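Local coordinates for protein EccC5 (Mycobacterium xenopi RIVM700367, PDB 7B9F) that probably acts as the FtsK/SpoIIIE-type ATPase of the ESX-5 type VII secretion system, thought to help drive protein export across the mycobacterial inner membrane, at residues C[160-172]-C[203-216]. Residues are numbered along the deposited sequence; the frame is centred on the assembly and turned at random.
Sequences FGVVRVGVGMTRP and QSVVYNLPKMVSLL
Two beta bulges of different kinds interrupt the antiparallel pairing between residues 160-172 and 203-216, and the side chain of Lys-211, the residue facing the first bulge, folds over Gly-168 at the second to reach Met-169. In the first, classic bulge, Val-165 and Gly-166 both face Lys-211: the lysine O accepts a nearly straight bond from Val-165 N at 2.9 Å (N-H...O 174°) and a weak one from Gly-166 N at 3.4 Å. The second is a G1 bulge, in which Asn-208, with positive phi, and Leu-209 are set against Gly-168; Leu-209 N reaches Gly-168 O at 2.9 Å. Bends at chi2 (-64°) and chi3 (-71°) of Lys-211 lay CG against the backbone of Gly-168, 3.5 Å from its N, and deliver NZ to Met-169 O at 2.9 Å, head-on to that carbonyl. The paired strands form one margin of a large mixed sheet: 209-214 is its outermost strand within the chain, and 162-170 runs between it and 392-397, with backbone hydrogen bonds joining Val-167 to Leu-396 and Val-165 to Asp-398, just beyond that strand's end. Beyond the corner at Tyr-207 and Asn-208, antiparallel pairing continues with Val-206 N hydrogen-bonded to Thr-170 O at 2.7 Å. There Met-169 lies alongside Tyr-207 in an oblique Met-aromatic contact, SD 4.5 Å from the ring centroid, while the tyrosine OH bonds to the backbone of a chain of another protein. Thr-170 CG2 meets Leu-209 CD1 at 3.7 Å, and Leu-209 in turn packs on Met-125 and Arg-130 of helix 97-132.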
loop_
_atom_site.group_PDB
_atom_site.type_symbol
_atom_site.label_atom_id
_atom_site.label_comp_id
_atom_site.label_asym_id
_atom_site.label_seq_id
_atom_site.Cartn_x
_atom_site.Cartn_y
_atom_site.Cartn_z
ATOM N N PHE C 160 -5.069 37.349 -21.026
ATOM C CA PHE C 160 -5.895 38.273 -20.253
ATOM C C PHE C 160 -7.367 37.915 -20.274
ATOM O O PHE C 160 -8.035 37.998 -19.244
ATOM C CB PHE C 160 -5.752 39.704 -20.747
ATOM C CG PHE C 160 -6.610 40.669 -19.989
ATOM C CD1 PHE C 160 -6.260 41.076 -18.728
ATOM C CD2 PHE C 160 -7.781 41.154 -20.538
ATOM C CE1 PHE C 160 -7.056 41.951 -18.032
ATOM C CE2 PHE C 160 -8.576 42.022 -19.842
ATOM C CZ PHE C 160 -8.212 42.420 -18.589
ATOM N N GLY C 161 -7.907 37.560 -21.419
ATOM C CA GLY C 161 -9.339 37.386 -21.420
ATOM C C GLY C 161 -9.811 36.001 -21.124
ATOM O O GLY C 161 -11.002 35.805 -20.885
ATOM N N VAL C 162 -8.914 35.031 -21.087
ATOM C CA VAL C 162 -9.285 33.642 -21.279
ATOM C C VAL C 162 -9.275 32.937 -19.934
ATOM O O VAL C 162 -8.445 33.237 -19.070
ATOM C CB VAL C 162 -8.343 32.977 -22.299
ATOM C CG1 VAL C 162 -6.946 32.847 -21.777
ATOM C CG2 VAL C 162 -8.886 31.696 -22.743
ATOM N N VAL C 163 -10.268 32.076 -19.714
ATOM C CA VAL C 163 -10.439 31.399 -18.435
ATOM C C VAL C 163 -10.645 29.911 -18.658
ATOM O O VAL C 163 -11.139 29.476 -19.700
ATOM C CB VAL C 163 -11.604 31.982 -17.612
ATOM C CG1 VAL C 163 -11.468 33.468 -17.509
ATOM C CG2 VAL C 163 -12.925 31.647 -18.241
ATOM N N ARG C 164 -10.245 29.130 -17.669
ATOM C CA ARG C 164 -10.357 27.687 -17.754
ATOM C C ARG C 164 -11.794 27.264 -17.529
ATOM O O ARG C 164 -12.492 27.825 -16.686
ATOM C CB ARG C 164 -9.453 27.028 -16.717
ATOM C CG ARG C 164 -9.550 25.528 -16.660
ATOM C CD ARG C 164 -8.670 24.981 -15.581
ATOM N NE ARG C 164 -9.067 23.639 -15.203
ATOM C CZ ARG C 164 -8.233 22.747 -14.697
ATOM N NH1 ARG C 164 -6.963 23.065 -14.517
ATOM N NH2 ARG C 164 -8.660 21.538 -14.382
ATOM N N VAL C 165 -12.239 26.275 -18.292
ATOM C CA VAL C 165 -13.570 25.719 -18.114
ATOM C C VAL C 165 -13.543 24.223 -17.844
ATOM O O VAL C 165 -14.488 23.697 -17.237
ATOM C CB VAL C 165 -14.456 26.039 -19.338
ATOM C CG1 VAL C 165 -14.012 25.267 -20.546
ATOM C CG2 VAL C 165 -15.920 25.826 -19.051
ATOM N N GLY C 166 -12.480 23.519 -18.195
ATOM C CA GLY C 166 -12.422 22.096 -17.942
ATOM C C GLY C 166 -11.115 21.529 -18.436
ATOM O O GLY C 166 -10.135 22.255 -18.592
ATOM N N VAL C 167 -11.103 20.225 -18.685
ATOM C CA VAL C 167 -9.941 19.553 -19.244
ATOM C C VAL C 167 -10.358 18.793 -20.492
ATOM O O VAL C 167 -11.500 18.346 -20.617
ATOM C CB VAL C 167 -9.279 18.607 -18.229
ATOM C CG1 VAL C 167 -8.741 19.389 -17.072
ATOM C CG2 VAL C 167 -10.274 17.602 -17.731
ATOM N N GLY C 168 -9.427 18.651 -21.425
ATOM C CA GLY C 168 -9.743 18.005 -22.680
ATOM C C GLY C 168 -8.532 17.918 -23.575
ATOM O O GLY C 168 -7.398 18.055 -23.120
ATOM N N MET C 169 -8.784 17.687 -24.858
ATOM C CA MET C 169 -7.736 17.522 -25.852
ATOM C C MET C 169 -7.303 18.861 -26.420
ATOM O O MET C 169 -8.077 19.816 -26.456
ATOM C CB MET C 169 -8.223 16.659 -27.006
ATOM C CG MET C 169 -8.502 15.250 -26.647
ATOM S SD MET C 169 -9.012 14.304 -28.081
ATOM C CE MET C 169 -10.669 14.932 -28.304
ATOM N N THR C 170 -6.065 18.911 -26.900
ATOM C CA THR C 170 -5.614 20.040 -27.700
ATOM C C THR C 170 -4.466 19.579 -28.581
ATOM O O THR C 170 -3.800 18.589 -28.280
ATOM C CB THR C 170 -5.188 21.227 -26.834
ATOM O OG1 THR C 170 -4.914 22.352 -27.675
ATOM C CG2 THR C 170 -3.961 20.898 -26.043
ATOM N N ARG C 171 -4.265 20.284 -29.680
ATOM C CA ARG C 171 -3.183 19.865 -30.554
ATOM C C ARG C 171 -1.846 20.334 -29.987
ATOM O O ARG C 171 -1.772 21.402 -29.378
ATOM C CB ARG C 171 -3.389 20.402 -31.971
ATOM C CG ARG C 171 -3.310 21.895 -32.114
ATOM C CD ARG C 171 -3.359 22.299 -33.568
ATOM N NE ARG C 171 -3.501 23.741 -33.726
ATOM C CZ ARG C 171 -2.495 24.604 -33.647
ATOM N NH1 ARG C 171 -1.263 24.178 -33.417
ATOM N NH2 ARG C 171 -2.723 25.899 -33.802
ATOM N N PRO C 172 -0.791 19.552 -30.135
ATOM C CA PRO C 172 0.483 19.879 -29.502
ATOM C C PRO C 172 1.204 20.987 -30.253
ATOM O O PRO C 172 0.728 21.511 -31.252
ATOM C CB PRO C 172 1.251 18.565 -29.586
ATOM C CG PRO C 172 0.771 17.973 -30.824
ATOM C CD PRO C 172 -0.693 18.297 -30.889
ATOM N N GLN C 203 -0.606 10.705 -31.554
ATOM C CA GLN C 203 0.245 11.823 -31.148
ATOM C C GLN C 203 -0.159 13.125 -31.738
ATOM O O GLN C 203 0.598 14.074 -31.564
ATOM C CB GLN C 203 1.700 11.535 -31.494
ATOM C CG GLN C 203 2.199 10.228 -30.945
ATOM C CD GLN C 203 2.094 10.147 -29.443
ATOM O OE1 GLN C 203 2.251 11.142 -28.741
ATOM N NE2 GLN C 203 1.811 8.962 -28.941
ATOM N N SER C 204 -1.290 13.259 -32.418
ATOM C CA SER C 204 -1.708 14.539 -32.960
ATOM C C SER C 204 -2.499 15.375 -31.970
ATOM O O SER C 204 -2.891 16.492 -32.311
ATOM C CB SER C 204 -2.543 14.335 -34.220
ATOM O OG SER C 204 -3.641 13.486 -33.956
ATOM N N VAL C 205 -2.780 14.851 -30.776
ATOM C CA VAL C 205 -3.404 15.612 -29.703
ATOM C C VAL C 205 -2.712 15.283 -28.392
ATOM O O VAL C 205 -2.064 14.248 -28.244
ATOM C CB VAL C 205 -4.916 15.345 -29.566
ATOM C CG1 VAL C 205 -5.668 15.776 -30.801
ATOM C CG2 VAL C 205 -5.140 13.892 -29.356
ATOM N N VAL C 206 -2.853 16.193 -27.436
ATOM C CA VAL C 206 -2.389 16.008 -26.068
ATOM C C VAL C 206 -3.609 15.864 -25.181
ATOM O O VAL C 206 -4.556 16.647 -25.295
ATOM C CB VAL C 206 -1.516 17.178 -25.600
ATOM C CG1 VAL C 206 -0.814 16.814 -24.328
ATOM C CG2 VAL C 206 -0.510 17.491 -26.644
ATOM N N TYR C 207 -3.588 14.878 -24.300
ATOM C CA TYR C 207 -4.779 14.512 -23.560
ATOM C C TYR C 207 -4.708 15.101 -22.159
ATOM O O TYR C 207 -3.627 15.195 -21.574
ATOM C CB TYR C 207 -4.917 13.000 -23.476
ATOM C CG TYR C 207 -5.489 12.402 -24.726
ATOM C CD1 TYR C 207 -6.833 12.148 -24.846
ATOM C CD2 TYR C 207 -4.658 12.006 -25.755
ATOM C CE1 TYR C 207 -7.347 11.586 -25.986
ATOM C CE2 TYR C 207 -5.161 11.429 -26.887
ATOM C CZ TYR C 207 -6.507 11.224 -26.999
ATOM O OH TYR C 207 -7.014 10.648 -28.135
ATOM N N ASN C 208 -5.869 15.499 -21.637
ATOM C CA ASN C 208 -6.037 16.034 -20.285
ATOM C C ASN C 208 -5.196 17.296 -20.097
ATOM O O ASN C 208 -4.328 17.380 -19.231
ATOM C CB ASN C 208 -5.707 14.968 -19.231
ATOM C CG ASN C 208 -6.141 15.357 -17.829
ATOM O OD1 ASN C 208 -6.397 16.515 -17.527
ATOM N ND2 ASN C 208 -6.236 14.365 -16.964
ATOM N N LEU C 209 -5.447 18.257 -20.941
ATOM C CA LEU C 209 -4.947 19.597 -20.739
ATOM C C LEU C 209 -6.110 20.552 -20.527
ATOM O O LEU C 209 -7.229 20.256 -20.952
ATOM C CB LEU C 209 -4.107 20.070 -21.927
ATOM C CG LEU C 209 -2.750 19.410 -22.057
ATOM C CD1 LEU C 209 -1.962 20.170 -23.064
ATOM C CD2 LEU C 209 -2.046 19.427 -20.737
ATOM N N PRO C 210 -5.897 21.672 -19.836
ATOM C CA PRO C 210 -6.992 22.614 -19.604
ATOM C C PRO C 210 -7.572 23.158 -20.893
ATOM O O PRO C 210 -6.848 23.546 -21.806
ATOM C CB PRO C 210 -6.325 23.724 -18.794
ATOM C CG PRO C 210 -5.239 23.055 -18.114
ATOM C CD PRO C 210 -4.707 22.053 -19.065
ATOM N N LYS C 211 -8.894 23.186 -20.954
ATOM C CA LYS C 211 -9.608 23.783 -22.064
ATOM C C LYS C 211 -10.138 25.123 -21.607
ATOM O O LYS C 211 -10.642 25.253 -20.493
ATOM C CB LYS C 211 -10.750 22.903 -22.538
ATOM C CG LYS C 211 -10.271 21.591 -23.056
ATOM C CD LYS C 211 -9.417 21.794 -24.276
ATOM C CE LYS C 211 -10.240 22.235 -25.452
ATOM N NZ LYS C 211 -9.406 22.359 -26.670
ATOM N N MET C 212 -10.003 26.118 -22.455
ATOM C CA MET C 212 -10.243 27.481 -22.051
ATOM C C MET C 212 -11.295 28.118 -22.942
ATOM O O MET C 212 -11.594 27.633 -24.032
ATOM C CB MET C 212 -8.952 28.279 -22.095
ATOM C CG MET C 212 -8.041 28.056 -20.924
ATOM S SD MET C 212 -6.885 26.724 -21.227
ATOM C CE MET C 212 -5.981 27.404 -22.608
ATOM N N VAL C 213 -11.875 29.201 -22.448
ATOM C CA VAL C 213 -12.888 29.951 -23.170
ATOM C C VAL C 213 -12.521 31.420 -23.083
ATOM O O VAL C 213 -12.328 31.946 -21.984
ATOM C CB VAL C 213 -14.285 29.694 -22.587
ATOM C CG1 VAL C 213 -15.225 30.800 -22.954
ATOM C CG2 VAL C 213 -14.815 28.377 -23.085
ATOM N N SER C 214 -12.409 32.080 -24.226
ATOM C CA SER C 214 -11.972 33.467 -24.259
ATOM C C SER C 214 -13.170 34.388 -24.128
ATOM O O SER C 214 -14.119 34.292 -24.908
ATOM C CB SER C 214 -11.224 33.781 -25.544
ATOM O OG SER C 214 -10.965 35.167 -25.616
ATOM N N LEU C 215 -13.122 35.282 -23.150
ATOM C CA LEU C 215 -14.219 36.211 -22.950
ATOM C C LEU C 215 -14.244 37.310 -23.994
ATOM O O LEU C 215 -15.275 37.965 -24.156
ATOM C CB LEU C 215 -14.127 36.830 -21.563
ATOM C CG LEU C 215 -14.269 35.866 -20.393
ATOM C CD1 LEU C 215 -14.592 36.642 -19.155
ATOM C CD2 LEU C 215 -15.346 34.840 -20.660
ATOM N N LEU C 216 -13.145 37.533 -24.696
ATOM C CA LEU C 216 -13.049 38.667 -25.600
ATOM C C LEU C 216 -13.465 38.350 -27.027
ATOM O O LEU C 216 -13.485 39.260 -27.856
ATOM C CB LEU C 216 -11.622 39.209 -25.605
ATOM C CG LEU C 216 -11.057 39.642 -24.261
ATOM C CD1 LEU C 216 -9.637 40.111 -24.433
ATOM C CD2 LEU C 216 -11.908 40.742 -23.682
#